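Local coordinates for 5,10-methylenetetrahydromethanopterin reductase (Methanopyrus kandleri, PDB 1EZW), which catalyses the reversible, coenzyme F420-dependent reduction of methylene-tetrahydromethanopterin to methyl-tetrahydromethanopterin, a one-carbon step of methanogenesis from CO2, at residues A[66-74]-A[106-117]; A[183-193]-A[206-217]. All blocks are in the same frame, centred on the assembly; numbering follows the deposited sequence. Where two conformers were deposited one is given.

Both contacts belong to one TIM barrel of the luciferase-like monooxygenase family, and they follow one another along the chain: contact 1 (66-74 with 106-117) is complete before contact 2 (183-193 with 206-217) begins. Their centres lie about 23 Å apart and their nearest atoms about 10 Å apart, without touching. Contact 1 joins the loop between strand 60-63 and helix 73-86 to the long loop after helix 100-106, and a second subunit packs on it, so it lies at a subunit interface. Contact 2 pairs helices 180-189 and 200-216, next to strand 192-196, and is packing within one chain. Helix 127-142 has side-chain contacts with both, so it bridges the two regions.

Contact 1: residues A[66-74]-A[106-117]; sequences TNPYTRHPL and MGLPFPCKIPIW
Trp117 packs against His72 and Pro73 where the long loop after helix 100-106 of this TIM barrel meets the loop between strand 60-63 and helix 73-86. CA of His72 and CD of Pro73 sit over one face of the indole, Pro73 CD 3.7 Å from the centroid of the five-membered ring of Trp117, while CG2 of its neighbour Ile116 covers the opposite face. At the edge, Trp117 NE1 donates to Pro68 O (3.1 Å), which lies almost exactly in the indole plane, although the N-H is bent to 144°; Tyr153 OH is a second partner of Pro68 O. The imidazole of His72, turned 51° from the indole, brings CD2 to 3.4 Å from Trp117 CE3. With CG anti to the backbone N (chi1 -168°), this imidazole also caps the helix, His72 ND1 accepting from Leu74 N at 3.0 Å. Replacing Trp117 with a leucine would probably leave Pro68 O without its indole donor and open a gap beneath His72 and Pro73. Tyr69 is sandwiched in its turn: Pro68 CB lies over the centre of one face and Cys112 CB over the other, with Cys112 SG also above the ring, 3.9 Å from the Tyr69 centroid. Beyond these rings Thr70 CG2 rests on Met106 SD and Leu108 CD1. The second subunit packs nearby, its Tyr69 against Trp117. At the phenol end, one water accepts from Tyr69 OH at 2.6 Å and donates to Cys112 O at 2.8 Å.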
loop_
_atom_site.group_PDB
_atom_site.type_symbol
_atom_site.label_atom_id
_atom_site.label_comp_id
_atom_site.label_asym_id
_atom_site.label_seq_id
_atom_site.Cartn_x
_atom_site.Cartn_y
_atom_site.Cartn_z
ATOM N N THR A 66 4.598 -17.289 -16.565
ATOM C CA THR A 66 3.875 -16.614 -17.619
ATOM C C THR A 66 4.298 -17.245 -18.933
ATOM O O THR A 66 4.855 -18.327 -18.909
ATOM C CB THR A 66 4.058 -15.086 -17.548
ATOM O OG1 THR A 66 3.237 -14.494 -18.578
ATOM C CG2 THR A 66 5.520 -14.657 -17.700
ATOM N N ASN A 67 4.007 -16.623 -20.064
ATOM C CA ASN A 67 4.334 -17.279 -21.350
ATOM C C ASN A 67 4.608 -16.253 -22.431
ATOM O O ASN A 67 4.342 -15.065 -22.267
ATOM C CB ASN A 67 3.151 -18.196 -21.775
ATOM C CG ASN A 67 1.848 -17.421 -21.942
ATOM O OD1 ASN A 67 1.010 -17.348 -21.015
ATOM N ND2 ASN A 67 1.679 -16.805 -23.098
ATOM N N PRO A 68 5.143 -16.688 -23.569
ATOM C CA PRO A 68 5.451 -15.755 -24.683
ATOM C C PRO A 68 4.297 -15.287 -25.541
ATOM O O PRO A 68 4.478 -14.373 -26.352
ATOM C CB PRO A 68 6.376 -16.595 -25.595
ATOM C CG PRO A 68 6.838 -17.754 -24.697
ATOM C CD PRO A 68 5.628 -18.056 -23.864
ATOM N N TYR A 69 3.130 -15.896 -25.367
ATOM C CA TYR A 69 2.024 -15.704 -26.295
ATOM C C TYR A 69 0.891 -14.764 -26.008
ATOM O O TYR A 69 0.412 -14.081 -26.907
ATOM C CB TYR A 69 1.386 -17.073 -26.591
ATOM C CG TYR A 69 2.420 -18.130 -26.963
ATOM C CD1 TYR A 69 2.752 -19.145 -26.057
ATOM C CD2 TYR A 69 3.147 -18.040 -28.163
ATOM C CE1 TYR A 69 3.773 -20.045 -26.322
ATOM C CE2 TYR A 69 4.207 -18.965 -28.440
ATOM C CZ TYR A 69 4.501 -19.957 -27.501
ATOM O OH TYR A 69 5.527 -20.890 -27.727
ATOM N N THR A 70 0.415 -14.760 -24.767
ATOM C CA THR A 70 -0.762 -13.954 -24.482
ATOM C C THR A 70 -0.482 -12.464 -24.335
ATOM O O THR A 70 -1.430 -11.684 -24.218
ATOM C CB THR A 70 -1.466 -14.453 -23.228
ATOM O OG1 THR A 70 -0.571 -14.257 -22.123
ATOM C CG2 THR A 70 -1.868 -15.990 -23.368
ATOM N N ARG A 71 0.794 -12.073 -24.295
ATOM C CA ARG A 71 1.163 -10.644 -24.216
ATOM C C ARG A 71 2.424 -10.514 -25.045
ATOM O O ARG A 71 3.241 -11.431 -25.085
ATOM C CB ARG A 71 1.553 -10.237 -22.785
ATOM C CG ARG A 71 0.437 -10.423 -21.767
ATOM C CD ARG A 71 1.015 -9.979 -20.396
ATOM N NE ARG A 71 0.085 -10.214 -19.284
ATOM C CZ ARG A 71 -0.163 -11.421 -18.777
ATOM N NH1 ARG A 71 -1.017 -11.579 -17.768
ATOM N NH2 ARG A 71 0.450 -12.478 -19.293
ATOM N N HIS A 72 2.617 -9.361 -25.683
ATOM C CA HIS A 72 3.832 -9.134 -26.444
ATOM C C HIS A 72 5.010 -9.192 -25.467
ATOM O O HIS A 72 4.907 -8.742 -24.326
ATOM C CB HIS A 72 3.749 -7.742 -27.081
ATOM C CG HIS A 72 4.793 -7.478 -28.125
ATOM N ND1 HIS A 72 6.112 -7.238 -27.817
ATOM C CD2 HIS A 72 4.701 -7.431 -29.481
ATOM C CE1 HIS A 72 6.799 -7.059 -28.944
ATOM N NE2 HIS A 72 5.960 -7.167 -29.966
ATOM N N PRO A 73 6.141 -9.767 -25.871
ATOM C CA PRO A 73 7.257 -9.817 -24.940
ATOM C C PRO A 73 7.733 -8.474 -24.397
ATOM O O PRO A 73 8.269 -8.426 -23.293
ATOM C CB PRO A 73 8.329 -10.595 -25.731
ATOM C CG PRO A 73 7.970 -10.363 -27.137
ATOM C CD PRO A 73 6.476 -10.512 -27.113
ATOM N N LEU A 74 7.504 -7.372 -25.134
ATOM C CA LEU A 74 7.918 -6.063 -24.649
ATOM C C LEU A 74 6.970 -5.652 -23.513
ATOM O O LEU A 74 7.372 -4.909 -22.630
ATOM C CB LEU A 74 7.860 -5.000 -25.766
ATOM C CG LEU A 74 9.030 -5.123 -26.761
ATOM C CD1 LEU A 74 8.765 -4.178 -27.978
ATOM C CD2 LEU A 74 10.362 -4.730 -26.062
ATOM N N MET A 106 -8.838 -20.206 -23.909
ATOM C CA MET A 106 -8.630 -18.909 -24.560
ATOM C C MET A 106 -8.864 -18.939 -26.059
ATOM O O MET A 106 -9.152 -17.900 -26.644
ATOM C CB MET A 106 -7.211 -18.406 -24.311
ATOM C CG MET A 106 -6.904 -18.192 -22.844
ATOM S SD MET A 106 -5.274 -17.490 -22.573
ATOM C CE MET A 106 -5.652 -15.705 -22.930
ATOM N N GLY A 107 -8.697 -20.116 -26.663
ATOM C CA GLY A 107 -8.867 -20.255 -28.104
ATOM C C GLY A 107 -7.519 -20.315 -28.805
ATOM O O GLY A 107 -7.440 -20.263 -30.024
ATOM N N LEU A 108 -6.429 -20.422 -28.054
ATOM C CA LEU A 108 -5.110 -20.480 -28.655
ATOM C C LEU A 108 -4.704 -21.938 -28.795
ATOM O O LEU A 108 -5.052 -22.757 -27.958
ATOM C CB LEU A 108 -4.084 -19.787 -27.754
ATOM C CG LEU A 108 -4.197 -18.264 -27.653
ATOM C CD1 LEU A 108 -3.145 -17.762 -26.642
ATOM C CD2 LEU A 108 -3.945 -17.627 -29.029
ATOM N N PRO A 109 -3.964 -22.270 -29.851
ATOM C CA PRO A 109 -3.560 -23.666 -29.995
ATOM C C PRO A 109 -2.519 -24.040 -28.941
ATOM O O PRO A 109 -1.817 -23.174 -28.386
ATOM C CB PRO A 109 -3.007 -23.706 -31.425
ATOM C CG PRO A 109 -2.346 -22.333 -31.565
ATOM C CD PRO A 109 -3.476 -21.449 -30.976
ATOM N N PHE A 110 -2.429 -25.330 -28.621
ATOM C CA PHE A 110 -1.413 -25.748 -27.670
ATOM C C PHE A 110 -0.933 -27.146 -28.020
ATOM O O PHE A 110 -1.736 -28.044 -28.165
ATOM C CB PHE A 110 -1.925 -25.809 -26.236
ATOM C CG PHE A 110 -0.820 -26.030 -25.244
ATOM C CD1 PHE A 110 -0.037 -24.957 -24.818
ATOM C CD2 PHE A 110 -0.495 -27.320 -24.809
ATOM C CE1 PHE A 110 1.057 -25.162 -23.975
ATOM C CE2 PHE A 110 0.599 -27.531 -23.962
ATOM C CZ PHE A 110 1.376 -26.445 -23.543
ATOM N N PRO A 111 0.381 -27.326 -28.197
ATOM C CA PRO A 111 1.407 -26.281 -28.129
ATOM C C PRO A 111 1.113 -25.132 -29.083
ATOM O O PRO A 111 0.510 -25.323 -30.151
ATOM C CB PRO A 111 2.686 -27.039 -28.500
ATOM C CG PRO A 111 2.142 -28.256 -29.305
ATOM C CD PRO A 111 1.013 -28.638 -28.413
ATOM N N CYS A 112 1.524 -23.929 -28.690
ATOM C CA CYS A 112 1.304 -22.765 -29.525
ATOM C C CYS A 112 2.565 -22.511 -30.340
ATOM O O CYS A 112 3.617 -22.149 -29.798
ATOM C CB CYS A 112 0.966 -21.538 -28.657
ATOM S SG CYS A 112 0.531 -20.116 -29.649
ATOM N N LYS A 113 2.467 -22.715 -31.655
ATOM C CA LYS A 113 3.624 -22.528 -32.518
ATOM C C LYS A 113 3.496 -21.339 -33.451
ATOM O O LYS A 113 4.306 -21.173 -34.358
ATOM C CB LYS A 113 3.897 -23.821 -33.323
ATOM C CG LYS A 113 4.057 -25.040 -32.385
ATOM C CD LYS A 113 4.541 -26.331 -33.101
ATOM C CE LYS A 113 5.997 -26.221 -33.461
ATOM N NZ LYS A 113 6.499 -27.427 -34.192
ATOM N N ILE A 114 2.491 -20.500 -33.201
ATOM C CA ILE A 114 2.255 -19.310 -34.020
ATOM C C ILE A 114 3.360 -18.267 -33.812
ATOM O O ILE A 114 3.746 -17.986 -32.666
ATOM C CB ILE A 114 0.922 -18.631 -33.625
ATOM C CG1 ILE A 114 -0.242 -19.623 -33.713
ATOM C CG2 ILE A 114 0.688 -17.400 -34.521
ATOM C CD1 ILE A 114 -1.527 -19.142 -33.066
ATOM N N PRO A 115 3.955 -17.738 -34.897
ATOM C CA PRO A 115 5.002 -16.704 -34.764
ATOM C C PRO A 115 4.178 -15.420 -34.558
ATOM O O PRO A 115 4.235 -14.469 -35.354
ATOM C CB PRO A 115 5.700 -16.771 -36.129
ATOM C CG PRO A 115 4.545 -17.045 -37.064
ATOM C CD PRO A 115 3.832 -18.169 -36.316
ATOM N N ILE A 116 3.416 -15.402 -33.458
ATOM C CA ILE A 116 2.500 -14.305 -33.150
ATOM C C ILE A 116 3.041 -12.892 -33.268
ATOM O O ILE A 116 2.372 -12.008 -33.807
ATOM C CB ILE A 116 1.885 -14.452 -31.716
ATOM C CG1 ILE A 116 1.083 -15.750 -31.613
ATOM C CG2 ILE A 116 0.963 -13.237 -31.410
ATOM C CD1 ILE A 116 0.387 -15.975 -30.251
ATOM N N TRP A 117 4.258 -12.685 -32.797
ATOM C CA TRP A 117 4.830 -11.342 -32.782
ATOM C C TRP A 117 5.813 -10.986 -33.886
ATOM O O TRP A 117 6.577 -10.024 -33.776
ATOM C CB TRP A 117 5.429 -11.034 -31.398
ATOM C CG TRP A 117 4.472 -11.333 -30.241
ATOM C CD1 TRP A 117 4.653 -12.268 -29.251
ATOM C CD2 TRP A 117 3.183 -10.735 -29.988
ATOM N NE1 TRP A 117 3.567 -12.287 -28.410
ATOM C CE2 TRP A 117 2.653 -11.363 -28.838
ATOM C CE3 TRP A 117 2.425 -9.733 -30.630
ATOM C CZ2 TRP A 117 1.397 -11.021 -28.298
ATOM C CZ3 TRP A 117 1.171 -9.394 -30.099
ATOM C CH2 TRP A 117 0.675 -10.043 -28.933
HETATM O O HOH W 1 6.175 -21.240 -30.249
HETATM O O HOH W 2 6.315 -7.474 -32.722
#

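Contact 2: residues A[183-193]-A[206-217]; sequences LKTAGEIANGV and AVPKIEEGAKEA
Gly187 and Gly213 let helices 183-189 and 206-216 come within 6.4 Å of each other, axis to axis, where they cross at -44°. The two helices flank strand 192-196 in the barrel's beta-alpha succession. At the crossing backbone lies on backbone: Gly187 CA is 3.4 Å from Ile210 O, Gly213 CA is 3.4 Å from Lys184 O, and both CA-H groups point nearly straight at their oxygens. A CB on either glycine would collide with the carbonyl oxygen it faces. Toward the barrel the packing continues in aliphatic carbon. Leu183 spreads its two methyls along one side of the neighbouring helix, CD1 on Ala206 CB and CD2 on Ile210 CG1, both at 3.7 Å, while Ile210 CD1 meets Val193 CG2 of the strand tip to tip.

The outer side is looser and charged. Lys184 fills a hole formed by Lys209, Glu212, Gly213 and Glu216; its chain runs extended to CE and bends only at the last torsion (chi4 -53°). Its NZ forms a salt bridge with Glu216 OE1 from above the carboxylate plane; the modelled 2.5 Å between Lys184 NZ and Glu216 OE1 is doubtfully short. Glu212 OE2 stays 4.3 Å from Lys184 NZ, and Glu212 OE1 bonds weakly to Lys209 NZ. Glu188 turns to Arg132 of helix 127-142. Apolar carbon and CA-H...O contacts thus join the helices inside, while outside Glu216, with Glu212 shared with Lys209, probably helps balance the charge of Lys184.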
loop_
_atom_site.group_PDB
_atom_site.type_symbol
_atom_site.label_atom_id
_atom_site.label_comp_id
_atom_site.label_asym_id
_atom_site.label_seq_id
_atom_site.Cartn_x
_atom_site.Cartn_y
_atom_site.Cartn_z
ATOM N N LEU A 183 13.899 -28.914 -20.680
ATOM C CA LEU A 183 14.874 -29.068 -19.604
ATOM C C LEU A 183 16.265 -28.725 -20.081
ATOM O O LEU A 183 17.019 -28.064 -19.389
ATOM C CB LEU A 183 14.864 -30.503 -19.051
ATOM C CG LEU A 183 13.647 -30.915 -18.199
ATOM C CD1 LEU A 183 13.652 -32.447 -18.028
ATOM C CD2 LEU A 183 13.723 -30.229 -16.806
ATOM N N LYS A 184 16.619 -29.194 -21.276
ATOM C CA LYS A 184 17.945 -28.890 -21.792
ATOM C C LYS A 184 18.101 -27.372 -22.078
ATOM O O LYS A 184 19.119 -26.753 -21.761
ATOM C CB LYS A 184 18.163 -29.720 -23.064
ATOM C CG LYS A 184 19.582 -29.768 -23.498
ATOM C CD LYS A 184 19.716 -30.722 -24.706
ATOM C CE LYS A 184 21.175 -30.840 -25.123
ATOM N NZ LYS A 184 21.718 -29.480 -25.344
ATOM N N THR A 185 17.064 -26.779 -22.655
ATOM C CA THR A 185 17.097 -25.341 -22.948
ATOM C C THR A 185 17.257 -24.526 -21.654
ATOM O O THR A 185 17.989 -23.544 -21.602
ATOM C CB THR A 185 15.788 -24.921 -23.660
ATOM O OG1 THR A 185 15.667 -25.685 -24.876
ATOM C CG2 THR A 185 15.794 -23.395 -23.999
ATOM N N ALA A 186 16.553 -24.943 -20.610
ATOM C CA ALA A 186 16.627 -24.237 -19.338
ATOM C C ALA A 186 18.049 -24.344 -18.762
ATOM O O ALA A 186 18.588 -23.390 -18.242
ATOM C CB ALA A 186 15.567 -24.817 -18.364
ATOM N N GLY A 187 18.691 -25.514 -18.895
ATOM C CA GLY A 187 20.047 -25.613 -18.367
ATOM C C GLY A 187 20.988 -24.717 -19.147
ATOM O O GLY A 187 21.991 -24.206 -18.638
ATOM N N GLU A 188 20.652 -24.458 -20.391
ATOM C CA GLU A 188 21.512 -23.623 -21.197
ATOM C C GLU A 188 21.314 -22.127 -20.978
ATOM O O GLU A 188 22.285 -21.375 -20.916
ATOM C CB GLU A 188 21.304 -23.925 -22.693
ATOM C CG GLU A 188 22.081 -22.975 -23.593
ATOM C CD GLU A 188 21.772 -23.159 -25.080
ATOM O OE1 GLU A 188 21.943 -22.149 -25.816
ATOM O OE2 GLU A 188 21.376 -24.276 -25.507
ATOM N N ILE A 189 20.061 -21.700 -20.802
ATOM C CA ILE A 189 19.814 -20.271 -20.738
ATOM C C ILE A 189 19.172 -19.717 -19.466
ATOM O O ILE A 189 19.059 -18.499 -19.330
ATOM C CB ILE A 189 18.878 -19.810 -21.906
ATOM C CG1 ILE A 189 17.433 -20.252 -21.622
ATOM C CG2 ILE A 189 19.346 -20.446 -23.274
ATOM C CD1 ILE A 189 16.373 -19.783 -22.617
ATOM N N ALA A 190 18.796 -20.590 -18.545
ATOM C CA ALA A 190 18.109 -20.070 -17.353
ATOM C C ALA A 190 18.887 -20.041 -16.053
ATOM O O ALA A 190 19.827 -20.824 -15.847
ATOM C CB ALA A 190 16.814 -20.871 -17.159
ATOM N N ASN A 191 18.489 -19.146 -15.138
ATOM C CA ASN A 191 19.091 -19.130 -13.802
ATOM C C ASN A 191 18.456 -20.224 -12.944
ATOM O O ASN A 191 18.998 -20.603 -11.927
ATOM C CB ASN A 191 18.804 -17.794 -13.119
ATOM C CG ASN A 191 19.560 -16.681 -13.760
ATOM O OD1 ASN A 191 20.805 -16.690 -13.747
ATOM N ND2 ASN A 191 18.860 -15.734 -14.336
ATOM N N GLY A 192 17.283 -20.674 -13.355
ATOM C CA GLY A 192 16.592 -21.721 -12.628
ATOM C C GLY A 192 15.560 -22.437 -13.467
ATOM O O GLY A 192 15.180 -21.974 -14.548
ATOM N N VAL A 193 15.087 -23.573 -12.963
ATOM C CA VAL A 193 14.115 -24.368 -13.666
ATOM C C VAL A 193 12.961 -24.713 -12.735
ATOM O O VAL A 193 13.170 -25.166 -11.615
ATOM C CB VAL A 193 14.768 -25.696 -14.176
ATOM C CG1 VAL A 193 13.816 -26.396 -15.176
ATOM C CG2 VAL A 193 16.129 -25.402 -14.788
ATOM N N ALA A 206 15.006 -35.618 -14.598
ATOM C CA ALA A 206 15.158 -34.251 -15.080
ATOM C C ALA A 206 16.499 -33.579 -14.926
ATOM O O ALA A 206 16.939 -32.870 -15.853
ATOM C CB ALA A 206 14.053 -33.337 -14.447
ATOM N N VAL A 207 17.162 -33.762 -13.782
ATOM C CA VAL A 207 18.409 -33.072 -13.536
ATOM C C VAL A 207 19.518 -33.364 -14.539
ATOM O O VAL A 207 20.220 -32.442 -14.950
ATOM C CB VAL A 207 18.866 -33.242 -12.058
ATOM C CG1 VAL A 207 20.215 -32.632 -11.812
ATOM C CG2 VAL A 207 17.836 -32.506 -11.149
ATOM N N PRO A 208 19.732 -34.644 -14.907
ATOM C CA PRO A 208 20.789 -34.911 -15.898
ATOM C C PRO A 208 20.559 -34.141 -17.219
ATOM O O PRO A 208 21.517 -33.746 -17.886
ATOM C CB PRO A 208 20.700 -36.435 -16.083
ATOM C CG PRO A 208 20.310 -36.884 -14.683
ATOM C CD PRO A 208 19.148 -35.902 -14.424
ATOM N N LYS A 209 19.303 -33.944 -17.598
ATOM C CA LYS A 209 19.028 -33.215 -18.822
ATOM C C LYS A 209 19.274 -31.727 -18.671
ATOM O O LYS A 209 19.736 -31.074 -19.608
ATOM C CB LYS A 209 17.624 -33.522 -19.324
ATOM C CG LYS A 209 17.627 -34.742 -20.244
ATOM C CD LYS A 209 18.478 -34.443 -21.494
ATOM C CE LYS A 209 18.495 -35.598 -22.509
ATOM N NZ LYS A 209 19.107 -36.827 -21.944
ATOM N N ILE A 210 18.964 -31.182 -17.492
ATOM C CA ILE A 210 19.258 -29.787 -17.231
ATOM C C ILE A 210 20.792 -29.667 -17.270
ATOM O O ILE A 210 21.357 -28.756 -17.869
ATOM C CB ILE A 210 18.744 -29.364 -15.801
ATOM C CG1 ILE A 210 17.209 -29.449 -15.801
ATOM C CG2 ILE A 210 19.348 -27.996 -15.409
ATOM C CD1 ILE A 210 16.591 -29.320 -14.370
ATOM N N GLU A 211 21.478 -30.630 -16.651
ATOM C CA GLU A 211 22.932 -30.564 -16.604
ATOM C C GLU A 211 23.540 -30.635 -18.000
ATOM O O GLU A 211 24.534 -29.972 -18.257
ATOM C CB GLU A 211 23.505 -31.689 -15.722
ATOM C CG GLU A 211 25.026 -31.562 -15.580
ATOM C CD GLU A 211 25.607 -32.445 -14.500
ATOM O OE1 GLU A 211 25.072 -33.556 -14.290
ATOM O OE2 GLU A 211 26.619 -32.030 -13.876
ATOM N N GLU A 212 22.942 -31.410 -18.888
ATOM C CA GLU A 212 23.444 -31.531 -20.266
ATOM C C GLU A 212 23.409 -30.167 -20.972
ATOM O O GLU A 212 24.356 -29.765 -21.658
ATOM C CB GLU A 212 22.582 -32.520 -21.013
ATOM C CG GLU A 212 23.082 -32.882 -22.390
ATOM C CD GLU A 212 22.131 -33.871 -23.011
ATOM O OE1 GLU A 212 21.859 -34.908 -22.372
ATOM O OE2 GLU A 212 21.635 -33.619 -24.113
ATOM N N GLY A 213 22.314 -29.430 -20.780
ATOM C CA GLY A 213 22.239 -28.116 -21.383
ATOM C C GLY A 213 23.228 -27.148 -20.765
ATOM O O GLY A 213 23.815 -26.308 -21.453
ATOM N N ALA A 214 23.399 -27.223 -19.445
ATOM C CA ALA A 214 24.325 -26.348 -18.764
ATOM C C ALA A 214 25.746 -26.541 -19.328
ATOM O O ALA A 214 26.431 -25.569 -19.631
ATOM C CB ALA A 214 24.306 -26.608 -17.258
ATOM N N LYS A 215 26.151 -27.799 -19.482
ATOM C CA LYS A 215 27.490 -28.110 -20.008
ATOM C C LYS A 215 27.698 -27.549 -21.391
ATOM O O LYS A 215 28.772 -27.022 -21.697
ATOM C CB LYS A 215 27.720 -29.627 -19.996
ATOM C CG LYS A 215 27.857 -30.202 -18.588
ATOM C CD LYS A 215 28.219 -31.696 -18.599
ATOM C CE LYS A 215 28.379 -32.246 -17.171
ATOM N NZ LYS A 215 29.471 -31.544 -16.401
ATOM N N GLU A 216 26.677 -27.638 -22.234
ATOM C CA GLU A 216 26.790 -27.081 -23.572
ATOM C C GLU A 216 26.937 -25.561 -23.555
ATOM O O GLU A 216 27.425 -24.961 -24.519
ATOM C CB GLU A 216 25.606 -27.524 -24.432
ATOM C CG GLU A 216 25.745 -28.988 -24.834
ATOM C CD GLU A 216 24.603 -29.495 -25.700
ATOM O OE1 GLU A 216 23.896 -28.659 -26.302
ATOM O OE2 GLU A 216 24.436 -30.735 -25.794
ATOM N N ALA A 217 26.564 -24.923 -22.445
ATOM C CA ALA A 217 26.697 -23.480 -22.345
ATOM C C ALA A 217 27.907 -23.130 -21.481
ATOM O O ALA A 217 28.112 -21.977 -21.134
ATOM C CB ALA A 217 25.391 -22.867 -21.731
#